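Local coordinates for protein pumilio homolog 23 (Arabidopsis thaliana, PDB 5WZJ) that binds a specific sequence of 18S rRNA through pumilio repeats packed into a curved superhelix and probably regulates translation and mRNA stability, at residues Leu140-Asn145 and His150-Leu155. Residues are numbered along the deposited sequence; the frame is centred on the assembly and turned at random.
With nucleotides of chain B.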
ATOM      1  N   LEU A 140     -26.885   0.430  -9.210  1.00 12.14           N
ATOM      2  CA  LEU A 140     -26.599  -0.515  -8.135  1.00 12.12           C
ATOM      3  C   LEU A 140     -26.110  -1.869  -8.652  1.00 15.28           C
ATOM      4  O   LEU A 140     -25.226  -2.480  -8.045  1.00 14.33           O
ATOM      5  CB  LEU A 140     -27.831  -0.678  -7.241  1.00 15.31           C
ATOM      6  CG  LEU A 140     -28.240   0.574  -6.441  1.00 17.24           C
ATOM      7  CD1 LEU A 140     -29.470   0.282  -5.587  1.00 17.94           C
ATOM      8  CD2 LEU A 140     -27.084   1.074  -5.552  1.00 14.19           C
ATOM      9  N   ASP A 141     -26.681  -2.385  -9.741  1.00 11.87           N
ATOM     10  CA  ASP A 141     -26.156  -3.649 -10.253  1.00 13.35           C
ATOM     11  C   ASP A 141     -24.754  -3.477 -10.851  1.00 13.19           C
ATOM     12  O   ASP A 141     -23.909  -4.370 -10.711  1.00 13.91           O
ATOM     13  CB  ASP A 141     -27.147  -4.257 -11.251  1.00 17.19           C
ATOM     14  CG  ASP A 141     -28.485  -4.548 -10.598  1.00 20.52           C
ATOM     15  OD1 ASP A 141     -28.531  -5.463  -9.759  1.00 19.28           O
ATOM     16  OD2 ASP A 141     -29.473  -3.831 -10.875  1.00 21.01           O
ATOM     17  N   MET A 142     -24.463  -2.321 -11.454  1.00 16.41           N
ATOM     18  CA  MET A 142     -23.109  -2.079 -11.960  1.00 15.71           C
ATOM     19  C   MET A 142     -22.087  -2.030 -10.823  1.00 13.25           C
ATOM     20  O   MET A 142     -20.972  -2.554 -10.955  1.00 14.82           O
ATOM     21  CB  MET A 142     -23.084  -0.776 -12.762  1.00 13.63           C
ATOM     22  CG  MET A 142     -21.779  -0.542 -13.515  1.00 15.32           C
ATOM     23  SD  MET A 142     -21.805   1.059 -14.351  1.00 20.60           S
ATOM     24  CE  MET A 142     -20.146   1.143 -15.025  1.00 25.12           C
ATOM     25  N   MET A 143     -22.444  -1.394  -9.704  1.00 12.24           N
ATOM     26  CA  MET A 143     -21.540  -1.317  -8.562  1.00 14.24           C
ATOM     27  C   MET A 143     -21.205  -2.698  -8.034  1.00 19.56           C
ATOM     28  O   MET A 143     -20.067  -2.956  -7.643  1.00 16.18           O
ATOM     29  CB  MET A 143     -22.165  -0.486  -7.439  1.00 15.50           C
ATOM     30  CG  MET A 143     -22.364   0.979  -7.789  1.00 19.23           C
ATOM     31  SD  MET A 143     -23.299   1.902  -6.534  1.00 17.95           S
ATOM     32  CE  MET A 143     -22.148   1.925  -5.168  1.00 12.49           C
ATOM     33  N   CYS A 144     -22.189  -3.595  -8.008  1.00 16.84           N
ATOM     34  CA  CYS A 144     -22.016  -4.936  -7.466  1.00 17.43           C
ATOM     35  C   CYS A 144     -21.493  -5.931  -8.490  1.00 18.83           C
ATOM     36  O   CYS A 144     -21.237  -7.083  -8.134  1.00 16.58           O
ATOM     37  CB  CYS A 144     -23.344  -5.436  -6.890  1.00 17.35           C
ATOM     38  SG  CYS A 144     -23.872  -4.432  -5.494  1.00 17.59           S
ATOM     39  N   ASN A 145     -21.306  -5.512  -9.735  1.00 15.01           N
ATOM     40  CA  ASN A 145     -20.919  -6.421 -10.809  1.00 15.10           C
ATOM     41  C   ASN A 145     -19.399  -6.546 -10.835  1.00 16.48           C
ATOM     42  O   ASN A 145     -18.694  -5.539 -10.749  1.00 16.65           O
ATOM     43  CB  ASN A 145     -21.444  -5.886 -12.145  1.00 14.16           C
ATOM     44  CG  ASN A 145     -21.056  -6.761 -13.314  1.00 19.85           C
ATOM     45  OD1 ASN A 145     -20.031  -6.535 -13.969  1.00 18.34           O
ATOM     46  ND2 ASN A 145     -21.867  -7.771 -13.576  1.00 18.81           N
ATOM     47  N   HIS A 150     -14.919  -2.568 -11.728  1.00 15.53           N
ATOM     48  CA  HIS A 150     -13.619  -2.098 -12.214  1.00 15.77           C
ATOM     49  C   HIS A 150     -13.781  -0.843 -13.051  1.00 16.37           C
ATOM     50  O   HIS A 150     -13.009   0.115 -12.914  1.00 14.51           O
ATOM     51  CB  HIS A 150     -12.924  -3.184 -13.050  1.00 16.58           C
ATOM     52  CG  HIS A 150     -12.478  -4.366 -12.253  1.00 16.57           C
ATOM     53  ND1 HIS A 150     -11.331  -4.359 -11.486  1.00 16.50           N
ATOM     54  CD2 HIS A 150     -13.032  -5.590 -12.091  1.00 11.82           C
ATOM     55  CE1 HIS A 150     -11.196  -5.529 -10.889  1.00 18.33           C
ATOM     56  NE2 HIS A 150     -12.219  -6.291 -11.235  1.00 16.17           N
ATOM     57  N   VAL A 151     -14.763  -0.855 -13.959  1.00 17.19           N
ATOM     58  CA  VAL A 151     -15.042   0.303 -14.799  1.00 17.17           C
ATOM     59  C   VAL A 151     -15.343   1.530 -13.939  1.00 12.90           C
ATOM     60  O   VAL A 151     -14.857   2.635 -14.213  1.00 13.27           O
ATOM     61  CB  VAL A 151     -16.196  -0.024 -15.767  1.00 17.76           C
ATOM     62  CG1 VAL A 151     -16.591   1.201 -16.584  1.00 13.08           C
ATOM     63  CG2 VAL A 151     -15.802  -1.200 -16.702  1.00 13.55           C
ATOM     64  N   LEU A 152     -16.134   1.351 -12.879  1.00 11.28           N
ATOM     65  CA  LEU A 152     -16.526   2.476 -12.023  1.00 11.41           C
ATOM     66  C   LEU A 152     -15.335   3.041 -11.257  1.00 14.37           C
ATOM     67  O   LEU A 152     -15.178   4.264 -11.161  1.00 16.96           O
ATOM     68  CB  LEU A 152     -17.615   2.039 -11.035  1.00 11.97           C
ATOM     69  CG  LEU A 152     -19.059   1.960 -11.549  1.00 20.62           C
ATOM     70  CD1 LEU A 152     -19.988   1.376 -10.484  1.00 16.68           C
ATOM     71  CD2 LEU A 152     -19.538   3.350 -11.972  1.00 17.14           C
ATOM     72  N   ARG A 153     -14.486   2.167 -10.715  1.00 13.35           N
ATOM     73  CA  ARG A 153     -13.251   2.609 -10.069  1.00 14.88           C
ATOM     74  C   ARG A 153     -12.403   3.460 -11.009  1.00 14.10           C
ATOM     75  O   ARG A 153     -11.940   4.545 -10.635  1.00 18.08           O
ATOM     76  CB  ARG A 153     -12.461   1.392  -9.572  1.00 10.98           C
ATOM     77  CG  ARG A 153     -13.044   0.820  -8.265  1.00 18.56           C
ATOM     78  CD  ARG A 153     -12.323  -0.446  -7.811  1.00 18.37           C
ATOM     79  NE  ARG A 153     -12.974  -1.650  -8.316  1.00 20.82           N
ATOM     80  CZ  ARG A 153     -12.475  -2.872  -8.152  1.00 16.35           C
ATOM     81  NH1 ARG A 153     -11.317  -3.034  -7.518  1.00 13.61           N
ATOM     82  NH2 ARG A 153     -13.124  -3.923  -8.622  1.00 14.95           N
ATOM     83  N   ARG A 154     -12.174   2.976 -12.233  1.00 14.68           N
ATOM     84  CA  ARG A 154     -11.391   3.755 -13.191  1.00 12.14           C
ATOM     85  C   ARG A 154     -12.081   5.076 -13.505  1.00 11.95           C
ATOM     86  O   ARG A 154     -11.435   6.133 -13.525  1.00 14.30           O
ATOM     87  CB  ARG A 154     -11.143   2.952 -14.474  1.00 14.75           C
ATOM     88  CG  ARG A 154     -10.269   3.704 -15.504  1.00 12.48           C
ATOM     89  CD  ARG A 154      -9.803   2.790 -16.657  1.00 12.02           C
ATOM     90  NE  ARG A 154      -9.076   1.617 -16.183  1.00 14.81           N
ATOM     91  CZ  ARG A 154      -7.796   1.629 -15.820  1.00 21.08           C
ATOM     92  NH1 ARG A 154      -7.103   2.756 -15.872  1.00 19.65           N
ATOM     93  NH2 ARG A 154      -7.213   0.524 -15.385  1.00 22.63           N
ATOM     94  N   LEU A 155     -13.403   5.044 -13.699  1.00 16.23           N
ATOM     95  CA  LEU A 155     -14.147   6.269 -14.005  1.00 14.83           C
ATOM     96  C   LEU A 155     -14.067   7.283 -12.867  1.00 18.28           C
ATOM     97  O   LEU A 155     -13.903   8.483 -13.113  1.00 15.54           O
ATOM     98  CB  LEU A 155     -15.604   5.932 -14.300  1.00 13.74           C
ATOM     99  CG  LEU A 155     -16.518   7.126 -14.531  1.00 15.25           C
ATOM    100  CD1 LEU A 155     -16.066   7.911 -15.774  1.00 15.77           C
ATOM    101  CD2 LEU A 155     -17.960   6.642 -14.668  1.00 13.60           C
TER
ATOM    102  P     G B  10     -10.306 -12.464 -10.463  1.00 29.98           P
ATOM    103  OP1   G B  10     -10.458 -13.922 -10.307  1.00 32.79           O
ATOM    104  OP2   G B  10      -8.980 -11.819 -10.501  1.00 30.75           O
ATOM    105  O5'   G B  10     -11.022 -12.015 -11.816  1.00 32.45           O
ATOM    106  C5'   G B  10     -12.393 -12.295 -12.072  1.00 22.20           C
ATOM    107  C4'   G B  10     -12.794 -11.788 -13.438  1.00 24.07           C
ATOM    108  O4'   G B  10     -12.679 -10.336 -13.439  1.00 16.81           O
ATOM    109  C3'   G B  10     -11.919 -12.286 -14.597  1.00 23.44           C
ATOM    110  O3'   G B  10     -12.691 -12.408 -15.794  1.00 28.91           O
ATOM    111  C2'   G B  10     -10.935 -11.145 -14.781  1.00 23.16           C
ATOM    112  O2'   G B  10     -10.362 -11.056 -16.067  1.00 28.64           O
ATOM    113  C1'   G B  10     -11.816  -9.933 -14.479  1.00 15.39           C
ATOM    114  N9    G B  10     -11.022  -8.774 -14.078  1.00 20.27           N
ATOM    115  C8    G B  10      -9.937  -8.801 -13.217  1.00 19.71           C
ATOM    116  N7    G B  10      -9.362  -7.636 -13.115  1.00 18.63           N
ATOM    117  C5    G B  10     -10.090  -6.806 -13.964  1.00 20.00           C
ATOM    118  C6    G B  10      -9.934  -5.427 -14.249  1.00 21.45           C
ATOM    119  O6    G B  10      -9.091  -4.655 -13.798  1.00 18.77           O
ATOM    120  N1    G B  10     -10.885  -4.971 -15.154  1.00 17.56           N
ATOM    121  C2    G B  10     -11.876  -5.739 -15.713  1.00 18.41           C
ATOM    122  N2    G B  10     -12.715  -5.117 -16.565  1.00 17.68           N
ATOM    123  N3    G B  10     -12.029  -7.026 -15.450  1.00 17.14           N
ATOM    124  C4    G B  10     -11.110  -7.492 -14.579  1.00 17.11           C
ATOM    125  P     C B   9      -9.014 -12.851  -4.563  1.00 40.39           P
ATOM    126  OP1   C B   9      -9.066 -14.270  -4.996  1.00 40.21           O
ATOM    127  OP2   C B   9      -7.697 -12.183  -4.392  1.00 33.19           O
ATOM    128  O5'   C B   9      -9.810 -11.950  -5.620  1.00 34.78           O
ATOM    129  C5'   C B   9     -11.146 -12.242  -6.020  1.00 25.20           C
ATOM    130  C4'   C B   9     -11.612 -11.225  -7.035  1.00 24.19           C
ATOM    131  O4'   C B   9     -11.688  -9.926  -6.418  1.00 24.02           O
ATOM    132  C3'   C B   9     -10.699 -11.061  -8.252  1.00 23.32           C
ATOM    133  O3'   C B   9     -11.232 -11.803  -9.332  1.00 24.40           O
ATOM    134  C2'   C B   9     -10.668  -9.550  -8.547  1.00 38.53           C
ATOM    135  O2'   C B   9     -11.374  -9.239  -9.743  1.00 55.60           O
ATOM    136  C1'   C B   9     -11.392  -8.922  -7.345  1.00 21.89           C
ATOM    137  N1    C B   9     -10.611  -7.860  -6.678  1.00 20.16           N
ATOM    138  C2    C B   9     -10.866  -6.568  -7.113  1.00 19.29           C
ATOM    139  O2    C B   9     -11.722  -6.434  -8.010  1.00 19.11           O
ATOM    140  N3    C B   9     -10.192  -5.532  -6.548  1.00 21.15           N
ATOM    141  C4    C B   9      -9.288  -5.768  -5.598  1.00 19.19           C
ATOM    142  N4    C B   9      -8.636  -4.727  -5.070  1.00 21.00           N
ATOM    143  C5    C B   9      -9.012  -7.098  -5.136  1.00 20.72           C
ATOM    144  C6    C B   9      -9.688  -8.111  -5.698  1.00 19.78           C
TER
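Met-142 opens the contact between two helices of Pumilio repeat 3: short helix 140-144 sets its side chain against RNA-reading helix 146-160, their local axes near perpendicular at 96°. Its side chain, extended beyond a CG that lies anti to the backbone N (chi1 -171°), passes obliquely over Leu-152, its CE 3.7 Å from Leu-152 CG and also touching Val-151 CG1. Next, Met-143 crosses Leu-152 at about a right angle, its CG 3.6 Å from Leu-152 CD1, so Met-142 lies against the branch point and CD2 of this buried leucine while Met-143 takes CD1. Asn-145 then caps helix 146-160, its OD1 accepting from Gly-148 N. The RNA lies beyond that helix. One face of the His-150 ring is covered by the G10 base of chain B, whose C6 lies 3.3 Å above the ring plane, toward its rim; over the opposite face sits Arg-153 NH2. Without the imidazole, as with an alanine here, this face of the G10 base would probably lose its cover and Arg-153 NH2 the flat surface beneath it. Tyr-170 O and Ser-149 O also hold that guanidinium, which reads the cytosine edge of C9 of chain B: NH2 donates to O2, and Arg-153 NH1 meets C9 N3 at 2.9 Å, with an N-H...N angle of 161°.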